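Local coordinates for sensor protein (Geobacter sulfurreducens, PDB 3H7M) that forms the sensor domain, built like a periplasmic solute-binding protein, of a membrane histidine kinase that probably transfers phosphate from ATP to a protein histidine, at residues 17-20 against 26-29; 21-26 against 169-174; 120-123 against 128-131; 152-157 against 179-184; 223-226 against 230-233. One frame throughout, in Å; residues are numbered along the deposited sequence.

Interaction 1 of 5, residues 17-20 against 26-29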
# COMPACT_ATOMS: atom_id res chain seq x y z
N GLY A 17 -0.20 8.40 -5.37
CA GLY A 17 0.25 7.12 -4.86
C GLY A 17 1.57 7.29 -4.16
O GLY A 17 2.15 8.38 -4.17
N ASP A 18 2.05 6.22 -3.54
CA ASP A 18 3.32 6.25 -2.83
C ASP A 18 4.45 6.00 -3.82
O ASP A 18 4.39 5.07 -4.62
CB ASP A 18 3.33 5.16 -1.75
CG ASP A 18 4.51 5.27 -0.80
OD1 ASP A 18 5.62 5.64 -1.24
OD2 ASP A 18 4.34 4.96 0.39
N ARG A 19 5.49 6.84 -3.77
CA ARG A 19 6.63 6.69 -4.66
C ARG A 19 7.51 5.49 -4.26
O ARG A 19 8.35 5.04 -5.04
CB ARG A 19 7.45 8.00 -4.68
CG ARG A 19 8.72 7.99 -3.86
CD ARG A 19 9.29 9.41 -3.61
NE ARG A 19 9.75 10.11 -4.81
CZ ARG A 19 10.67 9.65 -5.67
NH1 ARG A 19 11.24 8.46 -5.50
NH2 ARG A 19 11.02 10.40 -6.71
N ASP A 20 7.27 4.96 -3.05
CA ASP A 20 8.03 3.83 -2.52
C ASP A 20 7.21 2.69 -1.88
O ASP A 20 7.38 2.40 -0.69
CB ASP A 20 9.03 4.31 -1.47
CG ASP A 20 10.22 5.01 -2.07
OD1 ASP A 20 10.94 4.36 -2.87
OD2 ASP A 20 10.44 6.19 -1.76
N PHE A 26 5.50 2.42 -7.44
CA PHE A 26 6.80 3.00 -7.17
C PHE A 26 7.42 3.61 -8.41
O PHE A 26 7.16 3.17 -9.54
CB PHE A 26 7.74 1.93 -6.61
CG PHE A 26 8.00 0.79 -7.56
CD1 PHE A 26 9.11 0.80 -8.40
CD2 PHE A 26 7.11 -0.29 -7.64
CE1 PHE A 26 9.34 -0.26 -9.31
CE2 PHE A 26 7.32 -1.36 -8.54
CZ PHE A 26 8.44 -1.34 -9.38
N ILE A 27 8.25 4.62 -8.19
CA ILE A 27 8.97 5.27 -9.27
C ILE A 27 10.17 4.34 -9.44
O ILE A 27 10.87 4.07 -8.46
CB ILE A 27 9.47 6.67 -8.86
CG1 ILE A 27 8.28 7.62 -8.76
CG2 ILE A 27 10.49 7.16 -9.85
CD1 ILE A 27 8.65 9.04 -8.37
N ASP A 28 10.40 3.85 -10.65
CA ASP A 28 11.51 2.93 -10.87
C ASP A 28 12.85 3.62 -11.15
O ASP A 28 12.93 4.85 -11.24
CB ASP A 28 11.19 1.94 -12.01
CG ASP A 28 11.04 2.61 -13.39
OD1 ASP A 28 11.37 3.81 -13.53
OD2 ASP A 28 10.61 1.92 -14.34
N GLN A 29 13.90 2.81 -11.26
CA GLN A 29 15.25 3.30 -11.49
C GLN A 29 15.31 4.30 -12.64
O GLN A 29 16.10 5.25 -12.60
CB GLN A 29 16.20 2.13 -11.77
CG GLN A 29 16.00 1.43 -13.12
CD GLN A 29 14.69 0.66 -13.24
OE1 GLN A 29 14.34 0.17 -14.31
NE2 GLN A 29 13.96 0.55 -12.13

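Interaction 2 of 5, residues 21-26 against 169-174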
# COMPACT_ATOMS: atom_id res chain seq x y z
N TYR A 21 6.36 2.04 -2.67
CA TYR A 21 5.55 0.95 -2.14
C TYR A 21 5.50 -0.23 -3.12
O TYR A 21 4.43 -0.64 -3.56
CB TYR A 21 4.12 1.45 -1.85
CG TYR A 21 3.44 0.77 -0.67
CD1 TYR A 21 3.85 1.04 0.63
CD2 TYR A 21 2.42 -0.18 -0.87
CE1 TYR A 21 3.27 0.38 1.72
CE2 TYR A 21 1.84 -0.85 0.21
CZ TYR A 21 2.28 -0.56 1.51
OH TYR A 21 1.75 -1.20 2.61
N PRO A 22 6.67 -0.79 -3.49
CA PRO A 22 6.69 -1.92 -4.42
C PRO A 22 6.17 -3.18 -3.77
O PRO A 22 6.29 -3.36 -2.57
CB PRO A 22 8.16 -2.03 -4.79
CG PRO A 22 8.83 -1.63 -3.52
CD PRO A 22 8.04 -0.39 -3.15
N PRO A 23 5.60 -4.08 -4.55
CA PRO A 23 5.40 -4.02 -6.00
C PRO A 23 4.09 -3.35 -6.42
O PRO A 23 3.74 -3.41 -7.59
CB PRO A 23 5.40 -5.48 -6.37
CG PRO A 23 4.60 -6.06 -5.26
CD PRO A 23 5.22 -5.40 -4.04
N TYR A 24 3.38 -2.72 -5.49
CA TYR A 24 2.11 -2.08 -5.83
C TYR A 24 2.29 -0.82 -6.64
O TYR A 24 1.66 -0.65 -7.68
CB TYR A 24 1.30 -1.77 -4.58
CG TYR A 24 0.94 -3.03 -3.82
CD1 TYR A 24 0.26 -4.06 -4.44
CD2 TYR A 24 1.33 -3.21 -2.50
CE1 TYR A 24 -0.00 -5.26 -3.78
CE2 TYR A 24 1.07 -4.41 -1.83
CZ TYR A 24 0.41 -5.42 -2.47
OH TYR A 24 0.14 -6.59 -1.80
N GLU A 25 3.15 0.07 -6.16
CA GLU A 25 3.43 1.31 -6.86
C GLU A 25 4.77 1.88 -6.46
O GLU A 25 5.15 1.83 -5.28
CB GLU A 25 2.33 2.35 -6.59
CG GLU A 25 2.04 2.64 -5.13
CD GLU A 25 0.79 3.46 -4.94
OE1 GLU A 25 -0.10 3.36 -5.81
OE2 GLU A 25 0.67 4.19 -3.93
N PHE A 26 5.50 2.42 -7.44
CA PHE A 26 6.80 3.00 -7.17
C PHE A 26 7.42 3.61 -8.41
O PHE A 26 7.16 3.17 -9.54
CB PHE A 26 7.74 1.93 -6.61
CG PHE A 26 8.00 0.79 -7.56
CD1 PHE A 26 9.11 0.80 -8.40
CD2 PHE A 26 7.11 -0.29 -7.64
CE1 PHE A 26 9.34 -0.26 -9.31
CE2 PHE A 26 7.32 -1.36 -8.54
CZ PHE A 26 8.44 -1.34 -9.38
N GLY A 169 7.24 -6.43 1.83
CA GLY A 169 8.32 -6.86 2.70
C GLY A 169 9.27 -7.76 1.96
O GLY A 169 10.47 -7.49 1.90
N MET A 170 8.74 -8.83 1.39
CA MET A 170 9.55 -9.75 0.63
C MET A 170 10.22 -9.04 -0.55
O MET A 170 11.40 -9.23 -0.79
CB MET A 170 8.69 -10.90 0.14
CG MET A 170 7.99 -11.63 1.29
SD MET A 170 9.11 -11.89 2.71
CE MET A 170 10.03 -13.33 2.20
N TYR A 171 9.48 -8.21 -1.28
CA TYR A 171 10.10 -7.53 -2.41
C TYR A 171 11.22 -6.65 -1.96
O TYR A 171 12.25 -6.55 -2.62
CB TYR A 171 9.10 -6.67 -3.19
CG TYR A 171 8.29 -7.49 -4.17
CD1 TYR A 171 7.25 -8.32 -3.75
CD2 TYR A 171 8.59 -7.45 -5.54
CE1 TYR A 171 6.52 -9.09 -4.66
CE2 TYR A 171 7.86 -8.23 -6.45
CZ TYR A 171 6.83 -9.04 -6.01
OH TYR A 171 6.12 -9.80 -6.91
N ILE A 172 11.03 -6.01 -0.82
CA ILE A 172 12.05 -5.13 -0.31
C ILE A 172 13.27 -5.89 0.18
O ILE A 172 14.40 -5.44 -0.00
CB ILE A 172 11.48 -4.28 0.84
CG1 ILE A 172 10.52 -3.23 0.26
CG2 ILE A 172 12.59 -3.58 1.57
CD1 ILE A 172 9.66 -2.52 1.31
N ILE A 173 13.04 -7.05 0.77
CA ILE A 173 14.13 -7.83 1.30
C ILE A 173 15.05 -8.22 0.17
O ILE A 173 16.27 -8.20 0.31
CB ILE A 173 13.61 -9.07 2.03
CG1 ILE A 173 13.15 -8.68 3.44
CG2 ILE A 173 14.69 -10.12 2.13
CD1 ILE A 173 12.49 -9.81 4.18
N ARG A 174 14.45 -8.55 -0.97
CA ARG A 174 15.21 -8.95 -2.14
C ARG A 174 15.93 -7.77 -2.77
O ARG A 174 17.12 -7.82 -3.04
CB ARG A 174 14.30 -9.58 -3.17
CG ARG A 174 15.04 -9.97 -4.42
CD ARG A 174 14.17 -10.67 -5.43
NE ARG A 174 13.34 -9.72 -6.15
CZ ARG A 174 12.56 -10.07 -7.17
NH1 ARG A 174 12.53 -11.33 -7.56
NH2 ARG A 174 11.79 -9.16 -7.76

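Interaction 3 of 5, residues 120-123 against 128-131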
# COMPACT_ATOMS: atom_id res chain seq x y z
N VAL A 120 9.67 -1.65 17.99
CA VAL A 120 9.07 -2.02 16.71
C VAL A 120 9.00 -0.92 15.66
O VAL A 120 8.48 0.17 15.93
CB VAL A 120 7.66 -2.51 16.92
CG1 VAL A 120 7.02 -2.82 15.59
CG2 VAL A 120 7.68 -3.72 17.84
N ALA A 121 9.49 -1.21 14.46
CA ALA A 121 9.43 -0.21 13.40
C ALA A 121 8.23 -0.48 12.49
O ALA A 121 7.79 -1.64 12.33
CB ALA A 121 10.72 -0.23 12.58
N LEU A 122 7.69 0.58 11.91
CA LEU A 122 6.57 0.41 10.99
C LEU A 122 6.24 1.68 10.26
O LEU A 122 6.65 2.77 10.65
CB LEU A 122 5.34 -0.14 11.70
CG LEU A 122 4.76 0.57 12.91
CD1 LEU A 122 4.27 1.97 12.53
CD2 LEU A 122 3.62 -0.28 13.45
N HIS A 123 5.49 1.51 9.18
CA HIS A 123 5.16 2.62 8.32
C HIS A 123 4.40 3.74 8.98
O HIS A 123 3.37 3.53 9.61
CB HIS A 123 4.39 2.10 7.11
CG HIS A 123 4.48 3.01 5.93
ND1 HIS A 123 3.79 2.79 4.76
CD2 HIS A 123 5.18 4.16 5.75
CE1 HIS A 123 4.05 3.77 3.91
NE2 HIS A 123 4.89 4.62 4.49
N MET A 128 -1.29 -0.23 10.24
CA MET A 128 -0.73 -0.86 11.43
C MET A 128 -0.25 0.13 12.48
O MET A 128 -0.16 -0.19 13.66
CB MET A 128 0.40 -1.80 11.04
CG MET A 128 -0.12 -3.11 10.46
SD MET A 128 -1.01 -4.13 11.68
CE MET A 128 0.08 -3.98 13.07
N HIS A 129 0.08 1.33 12.03
CA HIS A 129 0.52 2.34 12.97
C HIS A 129 -0.73 2.58 13.82
O HIS A 129 -0.76 2.26 15.02
CB HIS A 129 0.94 3.61 12.21
CG HIS A 129 1.38 4.72 13.10
ND1 HIS A 129 1.68 5.98 12.63
CD2 HIS A 129 1.56 4.77 14.45
CE1 HIS A 129 2.02 6.76 13.65
NE2 HIS A 129 1.95 6.05 14.76
N GLU A 130 -1.77 3.12 13.18
CA GLU A 130 -3.03 3.38 13.87
C GLU A 130 -3.45 2.17 14.71
O GLU A 130 -3.77 2.30 15.89
CB GLU A 130 -4.14 3.68 12.86
CG GLU A 130 -3.95 4.96 12.06
CD GLU A 130 -4.94 5.07 10.91
OE1 GLU A 130 -6.14 4.76 11.12
OE2 GLU A 130 -4.53 5.46 9.80
N TYR A 131 -3.42 0.99 14.10
CA TYR A 131 -3.83 -0.21 14.80
C TYR A 131 -3.05 -0.56 16.06
O TYR A 131 -3.62 -1.05 17.03
CB TYR A 131 -3.82 -1.40 13.85
CG TYR A 131 -4.28 -2.70 14.49
CD1 TYR A 131 -3.38 -3.53 15.18
CD2 TYR A 131 -5.61 -3.11 14.39
CE1 TYR A 131 -3.81 -4.74 15.75
CE2 TYR A 131 -6.05 -4.32 14.97
CZ TYR A 131 -5.14 -5.12 15.64
OH TYR A 131 -5.58 -6.30 16.18

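Interaction 4 of 5, residues 152-157 against 179-184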
# COMPACT_ATOMS: atom_id res chain seq x y z
N ARG A 152 15.06 -1.72 7.05
CA ARG A 152 16.48 -1.44 7.11
C ARG A 152 16.93 -1.34 8.55
O ARG A 152 17.97 -1.85 8.91
CB ARG A 152 16.80 -0.14 6.37
CG ARG A 152 16.73 -0.30 4.88
CD ARG A 152 16.66 1.01 4.14
NE ARG A 152 16.39 0.77 2.73
CZ ARG A 152 15.67 1.57 1.94
NH1 ARG A 152 15.13 2.67 2.44
NH2 ARG A 152 15.49 1.28 0.66
N LEU A 153 16.12 -0.66 9.37
CA LEU A 153 16.46 -0.47 10.78
C LEU A 153 16.50 -1.83 11.45
O LEU A 153 17.38 -2.12 12.24
CB LEU A 153 15.42 0.40 11.47
CG LEU A 153 15.75 0.67 12.94
CD1 LEU A 153 16.92 1.63 13.02
CD2 LEU A 153 14.55 1.27 13.65
N LEU A 154 15.53 -2.66 11.14
CA LEU A 154 15.53 -3.98 11.73
C LEU A 154 16.81 -4.72 11.31
O LEU A 154 17.49 -5.35 12.13
CB LEU A 154 14.34 -4.75 11.22
CG LEU A 154 14.19 -6.17 11.73
CD1 LEU A 154 13.86 -6.16 13.24
CD2 LEU A 154 13.06 -6.84 10.93
N ALA A 155 17.12 -4.65 10.02
CA ALA A 155 18.26 -5.32 9.45
C ALA A 155 19.54 -4.83 10.11
O ALA A 155 20.47 -5.62 10.35
CB ALA A 155 18.32 -5.07 7.96
N ALA A 156 19.56 -3.54 10.40
CA ALA A 156 20.69 -2.88 11.03
C ALA A 156 20.76 -3.05 12.54
O ALA A 156 21.55 -2.37 13.19
CB ALA A 156 20.65 -1.39 10.69
N GLY A 157 19.93 -3.93 13.09
CA GLY A 157 19.92 -4.12 14.53
C GLY A 157 19.51 -2.85 15.27
O GLY A 157 19.85 -2.68 16.43
N THR A 179 19.17 -9.67 3.72
CA THR A 179 19.10 -11.11 3.84
C THR A 179 19.17 -11.73 5.23
O THR A 179 19.19 -12.96 5.34
CB THR A 179 20.13 -11.79 2.91
OG1 THR A 179 21.47 -11.44 3.32
CG2 THR A 179 19.91 -11.32 1.48
N ASN A 180 19.20 -10.91 6.27
CA ASN A 180 19.17 -11.44 7.62
C ASN A 180 17.72 -11.36 8.14
O ASN A 180 17.43 -11.78 9.26
CB ASN A 180 20.13 -10.65 8.55
CG ASN A 180 19.88 -9.16 8.51
OD1 ASN A 180 19.49 -8.64 7.47
ND2 ASN A 180 20.11 -8.47 9.63
N LEU A 181 16.80 -10.82 7.32
CA LEU A 181 15.39 -10.70 7.74
C LEU A 181 14.51 -11.86 7.29
O LEU A 181 14.67 -12.37 6.19
CB LEU A 181 14.74 -9.40 7.22
CG LEU A 181 15.46 -8.09 7.55
CD1 LEU A 181 14.71 -6.90 7.04
CD2 LEU A 181 15.64 -8.00 9.05
N VAL A 182 13.60 -12.27 8.16
CA VAL A 182 12.65 -13.34 7.85
C VAL A 182 11.32 -12.89 8.39
O VAL A 182 11.25 -12.13 9.37
CB VAL A 182 12.96 -14.69 8.55
CG1 VAL A 182 14.18 -15.33 7.97
CG2 VAL A 182 13.13 -14.46 10.06
N PRO A 183 10.24 -13.32 7.75
CA PRO A 183 8.91 -12.94 8.23
C PRO A 183 8.54 -14.02 9.22
O PRO A 183 8.45 -15.19 8.83
CB PRO A 183 8.05 -13.04 6.97
CG PRO A 183 8.72 -14.16 6.18
CD PRO A 183 10.20 -13.89 6.39
N VAL A 184 8.37 -13.68 10.49
CA VAL A 184 8.03 -14.70 11.49
C VAL A 184 6.52 -14.85 11.70
O VAL A 184 5.99 -15.97 11.66
CB VAL A 184 8.69 -14.43 12.86
CG1 VAL A 184 8.28 -13.08 13.39
CG2 VAL A 184 8.28 -15.51 13.84

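Interaction 5 of 5, residues 223-226 against 230-233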
# COMPACT_ATOMS: atom_id res chain seq x y z
N ALA A 223 -4.58 -11.28 -15.68
CA ALA A 223 -3.38 -11.24 -16.50
C ALA A 223 -2.39 -10.29 -15.88
O ALA A 223 -1.20 -10.59 -15.79
CB ALA A 223 -3.69 -10.77 -17.91
N ILE A 224 -2.89 -9.15 -15.42
CA ILE A 224 -2.01 -8.18 -14.80
C ILE A 224 -1.54 -8.68 -13.45
O ILE A 224 -0.36 -8.58 -13.12
CB ILE A 224 -2.70 -6.83 -14.63
CG1 ILE A 224 -2.98 -6.21 -16.01
CG2 ILE A 224 -1.82 -5.90 -13.82
CD1 ILE A 224 -3.93 -5.03 -16.02
N ARG A 225 -2.47 -9.25 -12.68
CA ARG A 225 -2.11 -9.74 -11.35
C ARG A 225 -1.10 -10.89 -11.40
O ARG A 225 -0.19 -10.94 -10.59
CB ARG A 225 -3.34 -10.20 -10.56
CG ARG A 225 -3.01 -10.55 -9.11
CD ARG A 225 -4.26 -10.84 -8.28
NE ARG A 225 -4.94 -12.05 -8.71
CZ ARG A 225 -4.59 -13.27 -8.33
NH1 ARG A 225 -3.55 -13.44 -7.51
NH2 ARG A 225 -5.28 -14.32 -8.75
N ALA A 226 -1.26 -11.80 -12.34
CA ALA A 226 -0.35 -12.93 -12.42
C ALA A 226 1.10 -12.46 -12.59
O ALA A 226 2.03 -13.15 -12.19
CB ALA A 226 -0.75 -13.86 -13.55
N GLY A 230 2.66 -13.25 -5.76
CA GLY A 230 2.25 -13.01 -4.39
C GLY A 230 1.08 -12.05 -4.24
O GLY A 230 0.46 -11.99 -3.17
N VAL A 231 0.81 -11.27 -5.28
CA VAL A 231 -0.30 -10.32 -5.24
C VAL A 231 -1.61 -11.13 -5.24
O VAL A 231 -1.88 -11.93 -6.14
CB VAL A 231 -0.24 -9.34 -6.43
CG1 VAL A 231 -1.47 -8.43 -6.44
CG2 VAL A 231 1.00 -8.49 -6.32
N LEU A 232 -2.40 -10.93 -4.20
CA LEU A 232 -3.64 -11.68 -4.05
C LEU A 232 -4.82 -10.91 -4.60
O LEU A 232 -4.72 -9.71 -4.92
CB LEU A 232 -3.87 -11.99 -2.56
CG LEU A 232 -2.68 -12.66 -1.86
CD1 LEU A 232 -2.90 -12.67 -0.35
CD2 LEU A 232 -2.48 -14.09 -2.40
N GLU A 233 -5.94 -11.61 -4.73
CA GLU A 233 -7.15 -11.00 -5.24
C GLU A 233 -8.26 -11.24 -4.22
O GLU A 233 -8.28 -12.28 -3.56
CB GLU A 233 -7.54 -11.62 -6.58
CG GLU A 233 -7.89 -13.09 -6.51
CD GLU A 233 -8.58 -13.54 -7.77
OE1 GLU A 233 -9.44 -12.78 -8.26
OE2 GLU A 233 -8.29 -14.65 -8.26
O HOH W 1 -1.24 -13.23 -8.85

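Interaction 1 of 5, residues 17-20 against 26-29
The small antiparallel sheet that branches off the end of strand 13-18 begins here, where R19 and D20 run beside F26 and I27. D20 and F26 form a non-hydrogen-bonded antiparallel pair with their side chains diverging, and strands 20-21 and 25-27 are joined by a short turn. The bond that joins the two segments is from I27 N to R19 O, 3.2 Å and fairly straight at 161°, with the donor tilted out of the carbonyl plane. F26 CA adds a CA-H...O contact to the same oxygen at 3.3 Å, so R19 O is approached by two neighbouring groups of the second strand.

The chain turns at D18, whose OD1 accepts from D20 N in an Asx turn. Aspartate suits this place because its short carboxylate can reach the backbone two residues on, and a further anchor comes from D18 N, which bonds to E25 OE2.

Beside the backbone bond, R19 and I27 meet through their side chains, and both also touch L56 of strand 52-57. The long arginine bends at its third torsion (chi3 -66°), which lays the guanidinium against the isoleucine. I27 extends its longer branch straight (chi2 -179°), and its terminal methyl CD1 rests over one guanidinium face near the rim, 3.2 Å from R19 NH2.

Interaction 2 of 5, residues 21-26 against 169-174
The backbone of P22 and P23 turns past one side of the helix that carries Y171 and I172, with the CA atoms of P22 and Y171 6.9 Å apart. The peptide bond before P23 is cis, which kinks the chain tightly, and just beyond it Y24 and E25 face Y21 in a classic beta bulge. Y21 N bonds to E25 O and E25 N to Y21 O, so the prolines ride on a closed loop.

P23 carries most of the packing. Its side chain and that of Y171 cross at about a right angle, and P23 lays CB, CG and CD over one face of the ring, CG above its middle, 3.7 Å from the centroid and 13° off the normal. This CH-pi contact suits a proline, whose compact, rigid ring presents several C-H groups to an aromatic face. P23 CD lies 3.6 Å from Y171 CD1. Y171 CG lies anti to the carbonyl carbon (chi1 -82°), a torsion that turns the face toward the loop while OH reaches L229 O for a hydrogen bond. A serine in place of Y171 would probably leave P23 without the aromatic face it rests on and L229 O without its phenol partner. More loosely, P22 CG meets I172 CG1 at 4.4 Å.

I172 continues onto A148 and L151 of helix 147-155, and P23 onto V167, while Y24 packs on V96 and Y193 of strands 87-103 and 181-198. The loop therefore fastens the strand 13-18 side of the fold to helix 166-175, probably across the two lobes of the binding-protein architecture.

Interaction 3 of 5, residues 120-123 against 128-131
L122 and H123 close strand 120-123 against M128 and H129 at the start of helix 127-133, within the beta-alpha-beta unit that runs on to strand 141-144. Earlier in the strand, V120 and A121 hold it in the large sheet: V120 bonds through its backbone to D140 and V142, A121 to Y161 and V163. Small and branched apolar residues suit a strand flanked on both sides by others.

L122 turns its side chain to the helix. CG sits between the backbone N and the carbonyl carbon (chi1 56°), the crowded position, and this turns the forked end to the helix, where its two methyls meet successive residues. CD1 reaches H129 CB at 3.7 Å, while CD2 lies 3.8 Å from M128 O and 4.3 Å from M128 CB. The leucine and H129 side chains cross at about a right angle, and the methyl touches the histidine at CB. L122 also touches L143 of strand 141-144, as H129 does, and helix 127-133 thus packs across strands 120-123 and 141-144.

H123 differs: its imidazole leads away from the helix, meeting W59 with ring planes at about 40° and giving a weak hydrogen bond from NE2 to P145 O. Its backbone keeps to the helix side. H129 holds its ring CG anti to the backbone N (chi1 179°), and ND1 takes part in a weak hydrogen bond with D125 N, tying the helix to the loop before it. With the ring engaged there, H129 CB comes to the strand end, 3.6 Å from H123 O.

Interaction 4 of 5, residues 152-157 against 179-184
N180 and L181, side by side where strand 181-198 begins, clasp the last turn of helix 147-155 at A155 and L154. N180 comes first. Its CG sits between the backbone N and the carbonyl carbon (chi1 52°), which carries the amide toward the helix end. ND2 donates to A155 O over 3.0 Å, with 150° at the hydrogen; it arrives in the carbonyl plane on a lone pair, and the oxygen lies close to the amide's own plane, so both groups are well oriented. The other arm, OD1, stands 3.8 Å from A155 CB, a plain packing contact. Asparagine fits because one flat group bonds by one arm and rests by the other. A leucine in its place would probably leave A155 O without this donor and the helix end less firmly tied to the strand.

L181 follows, with its side chain turned to the helix. CG lies anti to the carbonyl carbon (chi1 -54°), and the methyl CD2 presses between two helical residues: 3.4 Å from L154 CD2, a tight meeting of methyls, and 3.8 Å from A155 CA. The small alanine lets the leucine come this near the backbone. L154 in turn packs on F101, and its carbonyl oxygen accepts from R103 NH1.

From L181 onward the segment is strand, with V182 and V184 bonding through their backbones to A102 and I100. The helix ends as a Schellman motif, G157 in positive phi serving as C-prime residue with N bonded to L154 O, and N180 meets the helical carbonyl just beyond, A155 O.

Interaction 5 of 5, residues 223-226 against 230-233
R225 of helix 220-227 grips the loop that follows it at two points. NH1 donates to V231 O over 2.6 Å at 151°, the oxygen sitting at the edge of the guanidinium, in its plane. NH2 makes a salt bridge with E233 OE2 at 3.1 Å, the guanidinium and carboxylate planes standing 34° apart. E222 OE1 supplies a second salt bridge to NH2. Water 1 reinforces the first grip, donating to V231 O at 3.1 Å and, weakly, to R225 O, so V231 O takes bonds from both the arginine and the water.

The arginine reaches this far because its first torsions are extended and the chain then bends at chi3 (67°), bringing the flat head round to the loop. E233, whose side chain crosses it at about a right angle, lays its methylene carbons over one guanidinium face: CG is 3.5 Å above the plane, offset toward the rim. Nearer the helix, R225 CG packs on V231 CG1 at 3.7 Å, the two side chains sliding past each other in opposite directions. V231, a buried valine, also touches Y36 of helix 36-48 and T94 of strand 87-103. G230 before it suits the turn, since a CB at its backbone angles would jam against the preceding carbonyl oxygen.

E233 OE1 lies close to E222 OE2, so two carboxylates crowd around one arginine. Its positive charge probably offsets their mutual repulsion, and the guanidinium ties the loop after helix 220-227 to the helix through a backbone oxygen and the E233 carboxylate, while E222 of the same helix steadies it.

Along the chain interaction 1 opens and runs into interaction 2, with which it shares F26 and strand 25-27; their centres lie 10 Å apart. Interaction 2 spans far in sequence: interaction 3 is nested inside its loop, and interaction 4 crosses it, because helix 166-175 leads into strand 181-198. I173 CD1 touches L181 CB at 3.8 Å there. Interactions 1, 3 and 4 reach the same mixed sheet. Interaction 5 comes last, its centre about 14 Å from that of interaction 2 and about 25 Å from that of interaction 3, on the other side of the chain's centre. The contacts are spread through the binding-protein-like domain, with interactions 1 and 2 nearest its centre, interaction 2 probably bridging the lobes.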